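Local coordinates for extracellular solute-binding protein (Bordetella parapertussis, PDB 3PU5) that probably binds a small solute, perhaps a polyamine, outside the cytoplasmic membrane as the receptor component of a bacterial ABC-type importer, at residues W230-S239 with R293-V303; L90-K98 with G278-Y286. All blocks are in the same frame, centred on the assembly; numbering follows the deposited sequence.

Contact 1 of 2, residues W230-S239 with R293-V303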
# COMPACT_ATOMS: atom_id res chain seq x y z
N TRP A 230 -16.58 0.97 -4.99
CA TRP A 230 -15.20 1.31 -5.32
C TRP A 230 -14.98 1.09 -6.80
O TRP A 230 -15.45 0.09 -7.36
CB TRP A 230 -14.24 0.43 -4.53
CG TRP A 230 -12.79 0.80 -4.66
CD1 TRP A 230 -12.14 1.81 -4.01
CD2 TRP A 230 -11.80 0.15 -5.47
NE1 TRP A 230 -10.81 1.83 -4.37
CE2 TRP A 230 -10.58 0.82 -5.26
CE3 TRP A 230 -11.83 -0.94 -6.36
CZ2 TRP A 230 -9.39 0.44 -5.91
CZ3 TRP A 230 -10.65 -1.31 -7.00
CH2 TRP A 230 -9.45 -0.62 -6.77
N VAL A 231 -14.27 2.01 -7.43
CA VAL A 231 -13.94 1.91 -8.84
C VAL A 231 -12.48 1.52 -9.03
O VAL A 231 -11.58 2.14 -8.47
CB VAL A 231 -14.18 3.24 -9.60
CG1 VAL A 231 -13.80 3.08 -11.06
CG2 VAL A 231 -15.64 3.67 -9.47
N ASP A 232 -12.27 0.48 -9.82
CA ASP A 232 -10.96 0.10 -10.31
C ASP A 232 -10.74 0.94 -11.58
O ASP A 232 -11.28 0.62 -12.63
CB ASP A 232 -10.97 -1.39 -10.64
CG ASP A 232 -9.60 -1.94 -10.95
OD1 ASP A 232 -8.62 -1.17 -10.93
OD2 ASP A 232 -9.51 -3.16 -11.21
N PRO A 233 -9.97 2.04 -11.47
CA PRO A 233 -9.89 2.98 -12.59
C PRO A 233 -9.22 2.36 -13.81
O PRO A 233 -8.29 1.57 -13.66
CB PRO A 233 -9.02 4.12 -12.04
CG PRO A 233 -9.03 3.94 -10.53
CD PRO A 233 -9.13 2.45 -10.34
N THR A 234 -9.67 2.71 -15.01
CA THR A 234 -9.11 2.08 -16.22
C THR A 234 -7.60 2.31 -16.40
O THR A 234 -6.91 1.46 -16.98
CB THR A 234 -9.88 2.47 -17.51
OG1 THR A 234 -9.89 3.89 -17.67
CG2 THR A 234 -11.33 1.97 -17.44
N GLU A 235 -7.08 3.43 -15.90
CA GLU A 235 -5.64 3.69 -15.98
C GLU A 235 -4.87 2.87 -14.95
O GLU A 235 -3.64 2.83 -14.96
CB GLU A 235 -5.33 5.16 -15.75
CG GLU A 235 -6.11 6.11 -16.64
CD GLU A 235 -7.36 6.67 -15.97
OE1 GLU A 235 -7.88 6.02 -15.04
OE2 GLU A 235 -7.80 7.77 -16.38
N GLY A 236 -5.61 2.22 -14.05
CA GLY A 236 -5.01 1.45 -12.97
C GLY A 236 -5.20 2.11 -11.62
O GLY A 236 -5.15 3.33 -11.49
N ALA A 237 -5.43 1.30 -10.59
CA ALA A 237 -5.40 1.80 -9.22
C ALA A 237 -3.93 2.02 -8.79
O ALA A 237 -3.01 1.41 -9.34
CB ALA A 237 -6.11 0.84 -8.28
N VAL A 238 -3.73 2.92 -7.83
CA VAL A 238 -2.40 3.25 -7.36
C VAL A 238 -2.19 2.56 -6.03
O VAL A 238 -2.89 2.87 -5.06
CB VAL A 238 -2.25 4.74 -7.14
CG1 VAL A 238 -0.77 5.10 -6.99
CG2 VAL A 238 -2.89 5.48 -8.27
N SER A 239 -1.23 1.65 -5.99
CA SER A 239 -1.13 0.71 -4.90
C SER A 239 0.18 0.85 -4.16
O SER A 239 1.20 1.21 -4.73
CB SER A 239 -1.28 -0.70 -5.42
OG SER A 239 -2.51 -0.83 -6.12
N ARG A 293 -13.82 -8.11 -7.35
CA ARG A 293 -13.64 -6.67 -7.12
C ARG A 293 -12.22 -6.20 -6.82
O ARG A 293 -11.85 -5.06 -7.14
CB ARG A 293 -14.64 -6.15 -6.06
CG ARG A 293 -14.71 -6.98 -4.80
CD ARG A 293 -15.88 -6.56 -3.94
NE ARG A 293 -15.93 -7.35 -2.71
CZ ARG A 293 -16.62 -7.02 -1.62
NH1 ARG A 293 -17.33 -5.90 -1.59
NH2 ARG A 293 -16.60 -7.81 -0.56
N LEU A 294 -11.41 -7.06 -6.21
CA LEU A 294 -10.02 -6.74 -5.98
C LEU A 294 -9.35 -6.43 -7.31
O LEU A 294 -9.50 -7.18 -8.27
CB LEU A 294 -9.31 -7.92 -5.33
CG LEU A 294 -7.98 -7.57 -4.68
CD1 LEU A 294 -8.25 -6.84 -3.38
CD2 LEU A 294 -7.18 -8.84 -4.43
N PRO A 295 -8.61 -5.31 -7.38
CA PRO A 295 -7.95 -4.99 -8.66
C PRO A 295 -6.88 -6.02 -8.99
O PRO A 295 -6.19 -6.51 -8.09
CB PRO A 295 -7.29 -3.62 -8.38
CG PRO A 295 -7.07 -3.64 -6.87
CD PRO A 295 -8.32 -4.31 -6.34
N SER A 296 -6.74 -6.34 -10.27
CA SER A 296 -5.82 -7.37 -10.73
C SER A 296 -4.37 -7.05 -10.39
O SER A 296 -3.93 -5.91 -10.49
CB SER A 296 -5.95 -7.54 -12.25
OG SER A 296 -5.02 -8.49 -12.72
N ILE A 297 -3.63 -8.08 -10.01
CA ILE A 297 -2.22 -7.94 -9.66
C ILE A 297 -1.45 -7.33 -10.83
O ILE A 297 -0.49 -6.57 -10.62
CB ILE A 297 -1.61 -9.31 -9.25
CG1 ILE A 297 -0.19 -9.15 -8.69
CG2 ILE A 297 -1.64 -10.30 -10.41
CD1 ILE A 297 0.37 -10.47 -8.15
N ASP A 298 -1.89 -7.62 -12.05
CA ASP A 298 -1.21 -7.14 -13.24
C ASP A 298 -1.54 -5.70 -13.59
O ASP A 298 -0.77 -5.05 -14.27
CB ASP A 298 -1.56 -8.04 -14.44
CG ASP A 298 -1.20 -9.48 -14.20
OD1 ASP A 298 -2.06 -10.37 -14.45
OD2 ASP A 298 -0.07 -9.73 -13.73
N SER A 299 -2.67 -5.21 -13.11
CA SER A 299 -3.16 -3.89 -13.51
C SER A 299 -2.73 -2.75 -12.58
O SER A 299 -2.69 -1.59 -13.01
CB SER A 299 -4.68 -3.91 -13.62
OG SER A 299 -5.28 -4.02 -12.34
N VAL A 300 -2.45 -3.05 -11.31
CA VAL A 300 -2.21 -1.97 -10.35
C VAL A 300 -0.90 -1.25 -10.63
O VAL A 300 0.05 -1.85 -11.13
CB VAL A 300 -2.25 -2.45 -8.86
CG1 VAL A 300 -3.63 -3.00 -8.51
CG2 VAL A 300 -1.17 -3.49 -8.59
N GLN A 301 -0.86 0.04 -10.31
CA GLN A 301 0.30 0.88 -10.58
C GLN A 301 1.02 1.24 -9.29
O GLN A 301 0.39 1.65 -8.31
CB GLN A 301 -0.12 2.17 -11.29
CG GLN A 301 -0.84 1.94 -12.61
CD GLN A 301 0.06 1.33 -13.67
OE1 GLN A 301 1.08 1.92 -14.04
NE2 GLN A 301 -0.31 0.15 -14.16
N LEU A 302 2.34 1.08 -9.30
CA LEU A 302 3.16 1.44 -8.15
C LEU A 302 4.10 2.56 -8.55
O LEU A 302 4.75 2.49 -9.60
CB LEU A 302 3.98 0.24 -7.66
CG LEU A 302 3.20 -0.88 -6.99
CD1 LEU A 302 2.51 -1.75 -8.03
CD2 LEU A 302 4.14 -1.71 -6.15
N VAL A 303 4.19 3.58 -7.72
CA VAL A 303 5.06 4.71 -7.99
C VAL A 303 6.42 4.50 -7.32
O VAL A 303 6.50 4.05 -6.18
CB VAL A 303 4.44 6.02 -7.52
CG1 VAL A 303 5.32 7.21 -7.93
CG2 VAL A 303 3.02 6.17 -8.10
O HOH W 1 -6.04 -1.38 -11.14
O HOH W 2 -7.93 -4.88 -12.31
O HOH W 3 2.48 3.47 -5.47
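Ala237 O takes the backbone N-H of Gln301 at 2.7 Å, in a nearly straight bond. Ser239 N returns a bond to Gln301 O at 2.8 Å. These two bonds make a single beta bridge between Val238 and Gln301, at the start of strand 238-246 of the antiparallel sheet in this periplasmic-binding-protein fold. A type I turn from Pro233 to Gly236 leads into the bridge. Ser239 OG is turned back beside its own N (chi1 -56°), which brings it within 3.2 Å of Val300 CB and 3.4 Å of Val300 CG1. Its hydrogen-bond partner is Ser112 OG on strand 111-117. At the other end, Trp230 CH2 meets Pro295 CG at 3.8 Å, the two side chains crossing at about a right angle. Trp230 NE1 bonds to Gly212 O. The carboxylate of Asp232 lies against Pro295, with OD2 3.6 Å from CB. Two waters carry it to the other segment. One joins OD2 to Ser296 N and Ser299 OG. The other joins Asp232 OD1 to Ser299 OG and to Ala237 N of its own segment, with its oxygen 2.6 Å from OD1.

Contact 2 of 2, residues L90-K98 with G278-Y286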
# COMPACT_ATOMS: atom_id res chain seq x y z
N LEU A 90 9.80 -15.83 -4.61
CA LEU A 90 10.05 -14.61 -5.38
C LEU A 90 9.80 -14.83 -6.88
O LEU A 90 9.55 -13.87 -7.62
CB LEU A 90 11.47 -14.08 -5.15
CG LEU A 90 11.73 -13.44 -3.78
CD1 LEU A 90 13.21 -13.06 -3.62
CD2 LEU A 90 10.84 -12.21 -3.58
N ALA A 91 9.87 -16.08 -7.32
CA ALA A 91 9.62 -16.39 -8.73
C ALA A 91 8.16 -16.11 -9.10
O ALA A 91 7.85 -15.87 -10.27
CB ALA A 91 9.99 -17.84 -9.05
N ASP A 92 7.28 -16.13 -8.11
CA ASP A 92 5.85 -15.91 -8.34
C ASP A 92 5.38 -14.49 -8.03
O ASP A 92 4.19 -14.19 -8.08
CB ASP A 92 5.04 -16.92 -7.55
CG ASP A 92 5.38 -18.34 -7.93
OD1 ASP A 92 5.46 -18.61 -9.14
OD2 ASP A 92 5.59 -19.17 -7.02
N VAL A 93 6.33 -13.62 -7.70
CA VAL A 93 6.03 -12.23 -7.41
C VAL A 93 6.45 -11.37 -8.60
O VAL A 93 7.62 -11.37 -8.98
CB VAL A 93 6.78 -11.77 -6.15
CG1 VAL A 93 6.49 -10.30 -5.87
CG2 VAL A 93 6.40 -12.65 -4.98
N PRO A 94 5.50 -10.65 -9.22
CA PRO A 94 5.85 -9.76 -10.33
C PRO A 94 6.94 -8.74 -9.97
O PRO A 94 7.03 -8.28 -8.83
CB PRO A 94 4.52 -9.06 -10.65
CG PRO A 94 3.47 -10.09 -10.27
CD PRO A 94 4.04 -10.77 -9.03
N GLU A 95 7.75 -8.38 -10.95
CA GLU A 95 8.90 -7.51 -10.75
C GLU A 95 8.58 -6.17 -10.08
O GLU A 95 9.37 -5.65 -9.31
CB GLU A 95 9.62 -7.28 -12.09
CG GLU A 95 10.86 -6.40 -12.01
CD GLU A 95 11.91 -6.91 -11.02
OE1 GLU A 95 12.07 -8.14 -10.90
OE2 GLU A 95 12.58 -6.06 -10.37
N LYS A 96 7.42 -5.60 -10.39
CA LYS A 96 7.06 -4.30 -9.84
C LYS A 96 7.05 -4.25 -8.32
O LYS A 96 7.30 -3.20 -7.74
CB LYS A 96 5.71 -3.83 -10.37
CG LYS A 96 4.53 -4.71 -10.01
CD LYS A 96 3.28 -4.03 -10.56
CE LYS A 96 2.15 -4.99 -10.76
NZ LYS A 96 1.08 -4.33 -11.59
N PHE A 97 6.75 -5.38 -7.67
CA PHE A 97 6.71 -5.44 -6.21
C PHE A 97 8.11 -5.53 -5.61
O PHE A 97 8.28 -5.36 -4.40
CB PHE A 97 5.86 -6.63 -5.76
CG PHE A 97 4.45 -6.56 -6.23
CD1 PHE A 97 3.61 -5.57 -5.76
CD2 PHE A 97 3.98 -7.47 -7.16
CE1 PHE A 97 2.31 -5.48 -6.20
CE2 PHE A 97 2.66 -7.38 -7.62
CZ PHE A 97 1.82 -6.38 -7.13
N LYS A 98 9.09 -5.78 -6.47
CA LYS A 98 10.47 -5.93 -6.05
C LYS A 98 11.37 -4.80 -6.56
O LYS A 98 12.50 -4.62 -6.09
CB LYS A 98 11.01 -7.28 -6.54
CG LYS A 98 10.14 -8.47 -6.14
CD LYS A 98 10.73 -9.79 -6.66
CE LYS A 98 10.31 -10.10 -8.08
NZ LYS A 98 10.76 -11.47 -8.45
N GLY A 278 -4.52 -7.08 -1.59
CA GLY A 278 -4.09 -7.82 -2.75
C GLY A 278 -2.78 -8.55 -2.47
O GLY A 278 -1.88 -7.99 -1.86
N ALA A 279 -2.69 -9.80 -2.94
CA ALA A 279 -1.49 -10.62 -2.77
C ALA A 279 -0.47 -10.30 -3.85
O ALA A 279 -0.83 -10.04 -5.00
CB ALA A 279 -1.84 -12.09 -2.83
N VAL A 280 0.81 -10.33 -3.47
CA VAL A 280 1.89 -10.10 -4.43
C VAL A 280 2.34 -11.39 -5.12
O VAL A 280 3.18 -11.36 -6.01
CB VAL A 280 3.10 -9.41 -3.76
CG1 VAL A 280 2.68 -8.07 -3.16
CG2 VAL A 280 3.69 -10.32 -2.68
N ASN A 281 1.78 -12.52 -4.70
CA ASN A 281 2.04 -13.80 -5.35
C ASN A 281 0.97 -14.01 -6.44
O ASN A 281 -0.22 -14.05 -6.13
CB ASN A 281 2.02 -14.92 -4.31
CG ASN A 281 2.52 -16.25 -4.86
OD1 ASN A 281 2.17 -16.66 -5.97
ND2 ASN A 281 3.33 -16.95 -4.08
N ARG A 282 1.39 -14.10 -7.70
CA ARG A 282 0.45 -14.21 -8.80
C ARG A 282 -0.35 -15.52 -8.81
O ARG A 282 -1.32 -15.64 -9.55
CB ARG A 282 1.17 -14.04 -10.15
CG ARG A 282 2.05 -15.21 -10.52
CD ARG A 282 2.50 -15.15 -11.98
NE ARG A 282 3.22 -13.92 -12.31
CZ ARG A 282 4.52 -13.74 -12.10
NH1 ARG A 282 5.24 -14.71 -11.55
NH2 ARG A 282 5.09 -12.59 -12.44
N LYS A 283 0.07 -16.50 -8.00
CA LYS A 283 -0.60 -17.79 -7.97
C LYS A 283 -1.90 -17.74 -7.16
O LYS A 283 -2.77 -18.61 -7.32
CB LYS A 283 0.30 -18.84 -7.34
CG LYS A 283 1.41 -19.39 -8.21
CD LYS A 283 2.04 -20.56 -7.48
CE LYS A 283 2.86 -21.45 -8.39
NZ LYS A 283 2.84 -22.85 -7.86
N VAL A 284 -2.03 -16.75 -6.29
CA VAL A 284 -3.20 -16.68 -5.41
C VAL A 284 -4.52 -16.50 -6.16
O VAL A 284 -4.65 -15.60 -6.99
CB VAL A 284 -3.04 -15.57 -4.33
CG1 VAL A 284 -4.33 -15.37 -3.58
CG2 VAL A 284 -1.92 -15.94 -3.35
N GLN A 285 -5.49 -17.36 -5.87
CA GLN A 285 -6.82 -17.26 -6.45
C GLN A 285 -7.80 -16.98 -5.31
O GLN A 285 -7.78 -17.64 -4.28
CB GLN A 285 -7.18 -18.55 -7.20
CG GLN A 285 -6.06 -18.99 -8.17
CD GLN A 285 -6.51 -20.02 -9.20
OE1 GLN A 285 -7.70 -20.15 -9.50
NE2 GLN A 285 -5.55 -20.77 -9.75
N TYR A 286 -8.63 -15.96 -5.50
CA TYR A 286 -9.42 -15.41 -4.40
C TYR A 286 -10.79 -16.06 -4.26
O TYR A 286 -11.36 -16.57 -5.22
CB TYR A 286 -9.59 -13.91 -4.57
CG TYR A 286 -8.29 -13.14 -4.50
CD1 TYR A 286 -7.72 -12.81 -3.28
CD2 TYR A 286 -7.62 -12.76 -5.66
CE1 TYR A 286 -6.53 -12.13 -3.21
CE2 TYR A 286 -6.43 -12.07 -5.60
CZ TYR A 286 -5.89 -11.76 -4.37
OH TYR A 286 -4.71 -11.07 -4.30
O HOH W 4 8.04 -12.67 -11.46
O HOH W 5 4.70 -17.41 -11.47
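Val280 CG1 sits over one face of the Phe97 ring, 3.9 Å from the ring centroid and 18° off the normal, a CH-pi contact. CG1 lies beside the backbone N of Val280 (chi1 -60°), and this puts it on the ring. Lys96 CG covers the opposite face, and Pro94 CG lies in plane at the ring edge. Val93 and Val280 run side by side and point the same way, with Val93 CG1 4.1 Å from Val280 CB. The contact joins two loops, one after helix 67-75 and one after helix 265-275.

Arg282 slides past Pro94 in the opposite direction. Its chain bends at chi3 (58°), and the guanidinium passes over Asp92 O and Pro94 CD with one face. Pro94 CG is 3.7 Å from Arg282 NH2. At the edge of the group, NH1 makes a weak bond to Ala91 O at 3.1 Å. A water links NH2 to Val93 O, and another links NH1 to Asp92 OD1. The backbone is fixed more firmly: Arg282 N donates to Asp92 O at 2.8 Å, almost straight. Asn281 OD1 accepts from Lys283 N on a lone pair, forming an Asx turn, and lies 3.3 Å from Asp92 CB. Asn281 ND2 bonds to Leu263 O. The Lys283 chain crosses Asp92 obliquely, with CE 3.8 Å from OD2.

Asp92 therefore has two cationic side chains nearby without a direct salt bridge to either. Their charges would probably still favour its ionised form, with water carrying the link to Arg282.

From the N terminus, residues 90-98 come first, in the loop before strand 106-107. Residues 230-239 follow much later and lead into strand 238-246. The chain then passes through helices 252-262 and 265-275 to residues 278-286, where contact 2 closes a loop of about 180 residues. Residues 293-303 close the shorter loop of contact 1 before helix 305-322. The segments alternate, so the two loops cross instead of nesting. The contact centres lie about 14 Å apart. Lys96 NZ joins them directly, 2.7 Å from Val300 O, a probable hydrogen bond. Together they tie the long connection between helices 265-275 and 305-322 to two earlier parts of the chain.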